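Local coordinates for quinoline 2-oxidoreductase medium subunit (Pseudomonas putida, PDB 1T3Q), which binds FAD and probably passes electrons through it as the flavoprotein subunit of a molybdenum hydroxylase that oxidises quinoline, at residues 91-96 / 122-127; 178-183 / 192-197; 69-74 / 109-114. All coordinates share one frame; numbering follows the deposited sequence.

All three contacts are buried. Interactions 1 and 3 lie within the FAD-binding domain and both reach the cofactor: 91-96 / 122-127 at the flavin end, 69-74 / 109-114 at the pyrophosphate. Their helices 123-130 and 111-117 follow each other in the chain and touch through Met124, Leu111 and Ser114. Interaction 2 belongs to the C-terminal domain and packs against the helices of interaction 1, where Glu179 makes a salt bridge to Lys95 and the carboxylates of Glu123 and Glu182 come close; it does not touch interaction 3. The chemistry differs accordingly: apolar helix packing plus a carboxylate on the flavin in 1, a ladder of backbone bonds in 2, helix capping with phosphate binding in 3.

Interaction 1. Residues 91-96 / 122-127; sequences PILPKV and AEMPFL. With FAD (flavin-adenine dinucleotide), chain R.
Glu123 rests its CB on Val96 CG1, 3.7 Å away, while its flat carboxylate meets the N3-H side of the flavin pyrimidine ring. The two planes are about 27° apart, set edge to edge rather than stacked. This is the start of helix 123-130 in the PCMH-type FAD-binding domain. The main hold is the bond from FAD N3 to Glu123 OE2 at 2.8 Å; Glu123 N adds a long, weak one to FAD O2. A bend at chi2 (76°) takes the carboxylate away from Val96 and over to the cofactor, and OE1 lies close to the carboxylate of Glu182. The Phe126 ring packs on Phe180, Met194 and Ala196 of the adjoining sheet.

Behind Glu123 the two helices run roughly antiparallel; the axes of 92-96 and 123-127 pass 11.1 Å apart at 150°. No hydrogen bond joins the two, and the interface is held by apolar side chains. Val96 and Leu127 reach toward each other tip to tip, CG2 to CD2 at 3.7 Å. The Val96 and Met124 side chains slide past each other in opposite directions, Val96 CG1 meeting Met124 CE at 3.8 Å. Leu93 crosses Met124 at about a right angle, its CD2 lying 3.9 Å from Met124 SD.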
# COMPACT_ATOMS: atom_id res chain seq x y z
N PRO C 91 -52.86 -13.45 -22.54
CA PRO C 91 -52.44 -12.06 -22.31
C PRO C 91 -52.44 -11.59 -20.86
O PRO C 91 -51.75 -10.63 -20.52
CB PRO C 91 -53.41 -11.26 -23.19
CG PRO C 91 -54.62 -12.13 -23.25
CD PRO C 91 -54.02 -13.50 -23.45
N ILE C 92 -53.20 -12.26 -20.00
CA ILE C 92 -53.23 -11.86 -18.60
C ILE C 92 -51.92 -12.21 -17.91
O ILE C 92 -51.51 -11.56 -16.95
CB ILE C 92 -54.40 -12.53 -17.84
CG1 ILE C 92 -54.47 -12.01 -16.40
CG2 ILE C 92 -54.23 -14.05 -17.84
CD1 ILE C 92 -54.76 -10.51 -16.29
N LEU C 93 -51.24 -13.25 -18.40
CA LEU C 93 -49.98 -13.68 -17.80
C LEU C 93 -48.93 -12.57 -17.81
O LEU C 93 -48.37 -12.23 -16.77
CB LEU C 93 -49.44 -14.92 -18.54
CG LEU C 93 -48.83 -16.03 -17.67
CD1 LEU C 93 -48.13 -17.03 -18.57
CD2 LEU C 93 -47.86 -15.46 -16.66
N PRO C 94 -48.63 -12.00 -18.99
CA PRO C 94 -47.62 -10.93 -18.98
C PRO C 94 -48.05 -9.69 -18.18
O PRO C 94 -47.20 -8.98 -17.65
CB PRO C 94 -47.39 -10.65 -20.47
CG PRO C 94 -48.64 -11.11 -21.13
CD PRO C 94 -48.99 -12.36 -20.37
N LYS C 95 -49.35 -9.44 -18.09
CA LYS C 95 -49.79 -8.27 -17.33
C LYS C 95 -49.58 -8.48 -15.83
O LYS C 95 -49.33 -7.53 -15.09
CB LYS C 95 -51.26 -7.96 -17.64
CG LYS C 95 -51.48 -7.55 -19.09
CD LYS C 95 -52.78 -6.78 -19.29
CE LYS C 95 -53.99 -7.63 -19.01
NZ LYS C 95 -55.24 -6.88 -19.35
N VAL C 96 -49.67 -9.73 -15.40
CA VAL C 96 -49.47 -10.07 -13.99
C VAL C 96 -47.98 -10.03 -13.67
O VAL C 96 -47.57 -9.55 -12.61
CB VAL C 96 -50.02 -11.48 -13.67
CG1 VAL C 96 -49.64 -11.87 -12.24
CG2 VAL C 96 -51.54 -11.50 -13.83
N ALA C 122 -46.80 -14.84 -3.59
CA ALA C 122 -46.36 -14.80 -4.98
C ALA C 122 -47.51 -14.76 -5.99
O ALA C 122 -48.58 -15.32 -5.75
CB ALA C 122 -45.47 -16.00 -5.27
N GLU C 123 -47.27 -14.10 -7.12
CA GLU C 123 -48.28 -13.98 -8.17
C GLU C 123 -48.58 -15.27 -8.94
O GLU C 123 -49.74 -15.59 -9.16
CB GLU C 123 -47.88 -12.89 -9.18
CG GLU C 123 -48.13 -11.46 -8.71
CD GLU C 123 -47.10 -10.98 -7.71
OE1 GLU C 123 -47.29 -9.90 -7.11
OE2 GLU C 123 -46.09 -11.69 -7.51
N MET C 124 -47.54 -15.99 -9.35
CA MET C 124 -47.76 -17.21 -10.14
C MET C 124 -48.59 -18.31 -9.48
O MET C 124 -49.49 -18.87 -10.12
CB MET C 124 -46.42 -17.77 -10.63
CG MET C 124 -45.73 -16.89 -11.67
SD MET C 124 -46.75 -16.49 -13.12
CE MET C 124 -47.49 -14.94 -12.63
N PRO C 125 -48.32 -18.65 -8.20
CA PRO C 125 -49.14 -19.70 -7.60
C PRO C 125 -50.61 -19.29 -7.59
O PRO C 125 -51.50 -20.10 -7.84
CB PRO C 125 -48.57 -19.82 -6.19
CG PRO C 125 -47.12 -19.48 -6.39
CD PRO C 125 -47.20 -18.28 -7.33
N PHE C 126 -50.85 -18.01 -7.30
CA PHE C 126 -52.21 -17.47 -7.26
C PHE C 126 -52.85 -17.48 -8.64
O PHE C 126 -54.00 -17.90 -8.79
CB PHE C 126 -52.20 -16.03 -6.73
CG PHE C 126 -53.45 -15.26 -7.06
CD1 PHE C 126 -54.64 -15.52 -6.39
CD2 PHE C 126 -53.45 -14.31 -8.07
CE1 PHE C 126 -55.82 -14.84 -6.72
CE2 PHE C 126 -54.62 -13.62 -8.42
CZ PHE C 126 -55.80 -13.89 -7.74
N LEU C 127 -52.11 -17.01 -9.64
CA LEU C 127 -52.64 -16.94 -11.00
C LEU C 127 -52.92 -18.30 -11.63
O LEU C 127 -53.99 -18.52 -12.20
CB LEU C 127 -51.69 -16.15 -11.90
CG LEU C 127 -52.22 -15.87 -13.31
CD1 LEU C 127 -53.46 -14.99 -13.23
CD2 LEU C 127 -51.13 -15.20 -14.13
PA FAD R . -35.21 -21.14 -7.39
O1A FAD R . -34.96 -20.07 -6.39
O2A FAD R . -34.16 -21.78 -7.94
O5B FAD R . -35.86 -22.14 -6.45
C5B FAD R . -37.25 -22.10 -6.00
C4B FAD R . -37.56 -23.41 -5.16
O4B FAD R . -38.26 -24.33 -6.08
C3B FAD R . -36.39 -24.25 -4.55
O3B FAD R . -36.76 -24.88 -3.36
C2B FAD R . -36.07 -25.24 -5.72
O2B FAD R . -35.50 -26.44 -5.26
C1B FAD R . -37.44 -25.54 -6.25
N9A FAD R . -37.51 -25.79 -7.69
C8A FAD R . -37.16 -24.92 -8.70
N7A FAD R . -37.54 -25.34 -9.90
C5A FAD R . -38.16 -26.55 -9.67
C6A FAD R . -38.83 -27.52 -10.59
N6A FAD R . -38.91 -27.39 -11.89
N1A FAD R . -39.36 -28.64 -9.95
C2A FAD R . -39.29 -28.83 -8.59
N3A FAD R . -38.70 -28.00 -7.69
C4A FAD R . -38.09 -26.89 -8.28
N1 FAD R . -41.78 -13.47 -6.65
C2 FAD R . -43.04 -13.07 -6.83
O2 FAD R . -43.95 -13.86 -6.96
N3 FAD R . -43.43 -11.70 -6.70
C4 FAD R . -42.53 -10.72 -6.28
O4 FAD R . -42.91 -9.58 -6.14
C4X FAD R . -41.15 -11.15 -5.99
N5 FAD R . -40.21 -10.24 -5.58
C5X FAD R . -38.91 -10.67 -5.42
C6 FAD R . -37.94 -9.71 -4.98
C7 FAD R . -36.60 -10.06 -4.80
C7M FAD R . -35.63 -9.02 -4.30
C8 FAD R . -36.15 -11.44 -5.10
C8M FAD R . -34.71 -11.89 -4.93
C9 FAD R . -37.09 -12.40 -5.56
C9A FAD R . -38.47 -12.04 -5.71
N10 FAD R . -39.51 -12.96 -6.15
C10 FAD R . -40.81 -12.57 -6.26
C1' FAD R . -39.15 -14.40 -6.30
C2' FAD R . -38.97 -14.83 -7.79
O2' FAD R . -40.25 -14.91 -8.42
C3' FAD R . -38.26 -16.19 -7.74
O3' FAD R . -37.53 -16.29 -8.97
C4' FAD R . -39.24 -17.39 -7.62
O4' FAD R . -40.03 -17.30 -6.43
C5' FAD R . -38.39 -18.63 -7.56
O5' FAD R . -38.04 -19.09 -9.00
P FAD R . -36.63 -19.49 -9.32
O1P FAD R . -36.65 -19.95 -10.78
O2P FAD R . -35.69 -18.53 -8.97
O3P FAD R . -36.32 -20.68 -8.50

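Interaction 2. Residues 178-183 / 192-197; sequences WEFDEY and LVMAAA
Leu192 N donates to Tyr183 O at 2.7 Å, and Leu192 CD1 lies at the edge of the Tyr183 ring, the two side chains side by side and pointing the same way. Val193 follows with its O accepting from Tyr183 N and its CG2 against Tyr183 CB. Met194 turns to the other face of the sheet. Its CB sits 3.6 Å from Glu182 CB, and with CG held between the backbone N and the carbonyl carbon (chi1 58°) its SD comes in the plane of the Phe180 ring, at the edge, 5.1 Å from the centroid: a Met-aromatic contact.

These strands form a beta hairpin at one side of the antiparallel sheet of the CO dehydrogenase flavoprotein C-terminal domain. Phe180 and Met194 face helices 92-97 and 123-130, whereas Tyr183, Val193 and Ala195 face helix 261-284. Ala195 and Asp181 make a hydrogen-bonded pair, Ala195 N to Asp181 O at 3.0 Å, while Asp181 OD1 forms a salt bridge with Arg274. Ala196 puts its CB at the edge of the Phe180 ring and 3.8 Å from Trp178 CZ3. Ala197 exchanges two bonds with Glu179, its N donating to Glu179 O at 3.0 Å, and Trp178 CE3 packs against Ala197 C at 3.3 Å.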
# COMPACT_ATOMS: atom_id res chain seq x y z
N TRP C 178 -59.86 -11.41 -18.39
CA TRP C 178 -59.19 -11.17 -17.12
C TRP C 178 -58.47 -9.84 -16.93
O TRP C 178 -57.91 -9.27 -17.87
CB TRP C 178 -58.17 -12.27 -16.84
CG TRP C 178 -58.74 -13.61 -16.57
CD1 TRP C 178 -58.90 -14.64 -17.46
CD2 TRP C 178 -59.19 -14.10 -15.31
NE1 TRP C 178 -59.43 -15.74 -16.82
CE2 TRP C 178 -59.62 -15.43 -15.50
CE3 TRP C 178 -59.28 -13.53 -14.03
CZ2 TRP C 178 -60.13 -16.21 -14.45
CZ3 TRP C 178 -59.79 -14.31 -12.99
CH2 TRP C 178 -60.21 -15.63 -13.21
N GLU C 179 -58.48 -9.37 -15.69
CA GLU C 179 -57.79 -8.15 -15.29
C GLU C 179 -57.24 -8.47 -13.91
O GLU C 179 -57.86 -9.20 -13.14
CB GLU C 179 -58.73 -6.95 -15.24
CG GLU C 179 -59.23 -6.50 -16.62
CD GLU C 179 -58.12 -6.03 -17.55
OE1 GLU C 179 -58.40 -5.79 -18.74
OE2 GLU C 179 -56.96 -5.89 -17.09
N PHE C 180 -56.06 -7.93 -13.60
CA PHE C 180 -55.41 -8.19 -12.33
C PHE C 180 -54.85 -6.91 -11.72
O PHE C 180 -54.54 -5.96 -12.43
CB PHE C 180 -54.26 -9.18 -12.55
CG PHE C 180 -53.35 -9.36 -11.37
CD1 PHE C 180 -53.60 -10.34 -10.42
CD2 PHE C 180 -52.23 -8.54 -11.20
CE1 PHE C 180 -52.75 -10.52 -9.32
CE2 PHE C 180 -51.38 -8.71 -10.11
CZ PHE C 180 -51.63 -9.70 -9.17
N ASP C 181 -54.74 -6.90 -10.40
CA ASP C 181 -54.20 -5.76 -9.69
C ASP C 181 -53.81 -6.21 -8.29
O ASP C 181 -54.22 -7.27 -7.84
CB ASP C 181 -55.22 -4.63 -9.62
CG ASP C 181 -54.58 -3.28 -9.36
OD1 ASP C 181 -55.33 -2.29 -9.23
OD2 ASP C 181 -53.33 -3.20 -9.29
N GLU C 182 -53.01 -5.40 -7.60
CA GLU C 182 -52.58 -5.73 -6.26
C GLU C 182 -52.16 -4.47 -5.52
O GLU C 182 -52.03 -3.41 -6.12
CB GLU C 182 -51.41 -6.71 -6.32
CG GLU C 182 -50.09 -6.09 -6.78
CD GLU C 182 -48.98 -7.11 -6.93
OE1 GLU C 182 -47.79 -6.73 -6.84
OE2 GLU C 182 -49.30 -8.30 -7.16
N TYR C 183 -51.96 -4.60 -4.22
CA TYR C 183 -51.53 -3.48 -3.39
C TYR C 183 -50.16 -3.83 -2.81
O TYR C 183 -50.03 -4.80 -2.07
CB TYR C 183 -52.51 -3.25 -2.25
CG TYR C 183 -52.20 -2.02 -1.42
CD1 TYR C 183 -52.70 -0.77 -1.78
CD2 TYR C 183 -51.43 -2.11 -0.26
CE1 TYR C 183 -52.44 0.37 -1.01
CE2 TYR C 183 -51.16 -0.98 0.52
CZ TYR C 183 -51.67 0.26 0.14
OH TYR C 183 -51.45 1.37 0.92
N LEU C 192 -49.59 -6.92 -0.44
CA LEU C 192 -50.28 -7.19 0.81
C LEU C 192 -51.52 -7.97 0.41
O LEU C 192 -51.98 -8.86 1.13
CB LEU C 192 -50.67 -5.89 1.52
CG LEU C 192 -49.54 -5.06 2.13
CD1 LEU C 192 -50.13 -3.85 2.84
CD2 LEU C 192 -48.75 -5.91 3.11
N VAL C 193 -52.06 -7.63 -0.76
CA VAL C 193 -53.25 -8.28 -1.31
C VAL C 193 -53.29 -8.16 -2.83
O VAL C 193 -52.89 -7.14 -3.39
CB VAL C 193 -54.56 -7.64 -0.76
CG1 VAL C 193 -54.63 -7.78 0.76
CG2 VAL C 193 -54.64 -6.17 -1.16
N MET C 194 -53.74 -9.21 -3.49
CA MET C 194 -53.86 -9.19 -4.94
C MET C 194 -55.23 -9.76 -5.30
O MET C 194 -55.82 -10.50 -4.51
CB MET C 194 -52.74 -10.00 -5.62
CG MET C 194 -52.64 -11.46 -5.22
SD MET C 194 -51.33 -12.27 -6.16
CE MET C 194 -49.88 -11.75 -5.28
N ALA C 195 -55.74 -9.40 -6.47
CA ALA C 195 -57.04 -9.88 -6.90
C ALA C 195 -57.12 -9.97 -8.41
O ALA C 195 -56.47 -9.20 -9.13
CB ALA C 195 -58.14 -8.96 -6.37
N ALA C 196 -57.91 -10.91 -8.89
CA ALA C 196 -58.10 -11.11 -10.31
C ALA C 196 -59.59 -11.23 -10.55
O ALA C 196 -60.33 -11.75 -9.71
CB ALA C 196 -57.39 -12.38 -10.76
N ALA C 197 -60.04 -10.73 -11.69
CA ALA C 197 -61.45 -10.80 -12.03
C ALA C 197 -61.59 -11.23 -13.48
O ALA C 197 -61.08 -10.57 -14.38
CB ALA C 197 -62.10 -9.43 -11.83

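Interaction 3. Residues 69-74 / 109-114; sequences LSVGAM and GTLGGS. With FAD (flavin-adenine dinucleotide), chain R.
Thr110 meets Ala73 straight from its CB, which lies 3.3 Å from Ala73 O. From there the side chain divides. OG1, set between the backbone N and the carbonyl carbon (chi1 67°), donates to FAD O1P at 2.7 Å. The same oxygen accepts from Gly113 N at 2.9 Å, the capping bond at the N-terminus of helix 111-117; one donated and one accepted bond hold OG1 in place. The methyl CG2 lies 3.7 Å from Met74 O, with Met74 SD beyond.

Thr110 N also donates to FAD O1P, giving that phosphate oxygen two bonds from one residue. The glycine-rich turn and helix start of the FAD-binding domain thus lie against the pyrophosphate, and the N-terminal end of the helix would be expected to stabilise its negative charge. Gly109 and Gly113 sit where there is no room for a CB beside FAD O3' and O3P respectively: Gly109 CA is 3.1 Å from FAD O3'.

Just past the end of strand 68-72, Ala73 O accepts from Gly112 N at 2.9 Å, in the carbonyl plane and on a lone pair, and because Gly112 has no side chain, Ala73 CB can pack on its CA. That same Ala73 CB lies 3.6 Å from FAD N6A. Farther back, Val71 and Leu111 cross at about a right angle, CG1 to CD2 at 3.5 Å, and Leu111 goes on to touch Val169 and Asn80.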
# COMPACT_ATOMS: atom_id res chain seq x y z
N LEU C 69 -52.12 -23.48 -23.51
CA LEU C 69 -50.77 -22.95 -23.56
C LEU C 69 -49.88 -23.79 -22.65
O LEU C 69 -50.20 -23.97 -21.48
CB LEU C 69 -50.77 -21.50 -23.08
CG LEU C 69 -49.62 -20.55 -23.42
CD1 LEU C 69 -49.42 -19.66 -22.21
CD2 LEU C 69 -48.34 -21.30 -23.75
N SER C 70 -48.80 -24.32 -23.20
CA SER C 70 -47.86 -25.13 -22.43
C SER C 70 -46.60 -24.32 -22.16
O SER C 70 -45.92 -23.87 -23.09
CB SER C 70 -47.51 -26.42 -23.19
OG SER C 70 -46.62 -27.22 -22.44
N VAL C 71 -46.29 -24.10 -20.88
CA VAL C 71 -45.11 -23.34 -20.48
C VAL C 71 -44.19 -24.22 -19.64
O VAL C 71 -44.60 -24.74 -18.61
CB VAL C 71 -45.49 -22.09 -19.67
CG1 VAL C 71 -44.24 -21.29 -19.31
CG2 VAL C 71 -46.46 -21.23 -20.45
N GLY C 72 -42.95 -24.38 -20.10
CA GLY C 72 -41.99 -25.20 -19.38
C GLY C 72 -41.59 -24.59 -18.05
O GLY C 72 -41.61 -23.37 -17.90
N ALA C 73 -41.23 -25.44 -17.10
CA ALA C 73 -40.84 -24.98 -15.76
C ALA C 73 -39.66 -24.01 -15.74
O ALA C 73 -39.57 -23.16 -14.86
CB ALA C 73 -40.52 -26.19 -14.89
N MET C 74 -38.75 -24.13 -16.71
CA MET C 74 -37.58 -23.25 -16.74
C MET C 74 -37.75 -21.98 -17.57
O MET C 74 -36.77 -21.28 -17.87
CB MET C 74 -36.35 -24.03 -17.20
CG MET C 74 -35.82 -25.00 -16.15
SD MET C 74 -35.35 -24.15 -14.60
CE MET C 74 -33.70 -23.64 -15.01
N GLY C 109 -35.64 -15.55 -12.57
CA GLY C 109 -36.75 -16.29 -11.99
C GLY C 109 -37.55 -17.05 -13.03
O GLY C 109 -37.73 -16.57 -14.15
N THR C 110 -38.04 -18.23 -12.66
CA THR C 110 -38.81 -19.06 -13.59
C THR C 110 -40.20 -19.38 -13.05
O THR C 110 -40.47 -19.28 -11.85
CB THR C 110 -38.09 -20.39 -13.89
OG1 THR C 110 -38.05 -21.20 -12.70
CG2 THR C 110 -36.66 -20.14 -14.35
N LEU C 111 -41.08 -19.79 -13.96
CA LEU C 111 -42.44 -20.15 -13.58
C LEU C 111 -42.39 -21.36 -12.65
O LEU C 111 -43.02 -21.37 -11.59
CB LEU C 111 -43.26 -20.49 -14.84
CG LEU C 111 -44.69 -20.98 -14.63
CD1 LEU C 111 -45.51 -19.91 -13.90
CD2 LEU C 111 -45.33 -21.32 -15.97
N GLY C 112 -41.63 -22.38 -13.05
CA GLY C 112 -41.50 -23.58 -12.24
C GLY C 112 -40.93 -23.31 -10.86
O GLY C 112 -41.39 -23.87 -9.86
N GLY C 113 -39.91 -22.46 -10.79
CA GLY C 113 -39.30 -22.13 -9.51
C GLY C 113 -40.26 -21.38 -8.61
O GLY C 113 -40.32 -21.62 -7.40
N SER C 114 -41.01 -20.45 -9.20
CA SER C 114 -41.98 -19.67 -8.44
C SER C 114 -43.06 -20.59 -7.87
O SER C 114 -43.45 -20.46 -6.71
CB SER C 114 -42.63 -18.60 -9.33
OG SER C 114 -43.63 -17.89 -8.64
PA FAD R . -35.21 -21.14 -7.39
O1A FAD R . -34.96 -20.07 -6.39
O2A FAD R . -34.16 -21.78 -7.94
O5B FAD R . -35.86 -22.14 -6.45
C5B FAD R . -37.25 -22.10 -6.00
C4B FAD R . -37.56 -23.41 -5.16
O4B FAD R . -38.26 -24.33 -6.08
C3B FAD R . -36.39 -24.25 -4.55
O3B FAD R . -36.76 -24.88 -3.36
C2B FAD R . -36.07 -25.24 -5.72
O2B FAD R . -35.50 -26.44 -5.26
C1B FAD R . -37.44 -25.54 -6.25
N9A FAD R . -37.51 -25.79 -7.69
C8A FAD R . -37.16 -24.92 -8.70
N7A FAD R . -37.54 -25.34 -9.90
C5A FAD R . -38.16 -26.55 -9.67
C6A FAD R . -38.83 -27.52 -10.59
N6A FAD R . -38.91 -27.39 -11.89
N1A FAD R . -39.36 -28.64 -9.95
C2A FAD R . -39.29 -28.83 -8.59
N3A FAD R . -38.70 -28.00 -7.69
C4A FAD R . -38.09 -26.89 -8.28
N1 FAD R . -41.78 -13.47 -6.65
C2 FAD R . -43.04 -13.07 -6.83
O2 FAD R . -43.95 -13.86 -6.96
N3 FAD R . -43.43 -11.70 -6.70
C4 FAD R . -42.53 -10.72 -6.28
O4 FAD R . -42.91 -9.58 -6.14
C4X FAD R . -41.15 -11.15 -5.99
N5 FAD R . -40.21 -10.24 -5.58
C5X FAD R . -38.91 -10.67 -5.42
C6 FAD R . -37.94 -9.71 -4.98
C7 FAD R . -36.60 -10.06 -4.80
C7M FAD R . -35.63 -9.02 -4.30
C8 FAD R . -36.15 -11.44 -5.10
C8M FAD R . -34.71 -11.89 -4.93
C9 FAD R . -37.09 -12.40 -5.56
C9A FAD R . -38.47 -12.04 -5.71
N10 FAD R . -39.51 -12.96 -6.15
C10 FAD R . -40.81 -12.57 -6.26
C1' FAD R . -39.15 -14.40 -6.30
C2' FAD R . -38.97 -14.83 -7.79
O2' FAD R . -40.25 -14.91 -8.42
C3' FAD R . -38.26 -16.19 -7.74
O3' FAD R . -37.53 -16.29 -8.97
C4' FAD R . -39.24 -17.39 -7.62
O4' FAD R . -40.03 -17.30 -6.43
C5' FAD R . -38.39 -18.63 -7.56
O5' FAD R . -38.04 -19.09 -9.00
P FAD R . -36.63 -19.49 -9.32
O1P FAD R . -36.65 -19.95 -10.78
O2P FAD R . -35.69 -18.53 -8.97
O3P FAD R . -36.32 -20.68 -8.50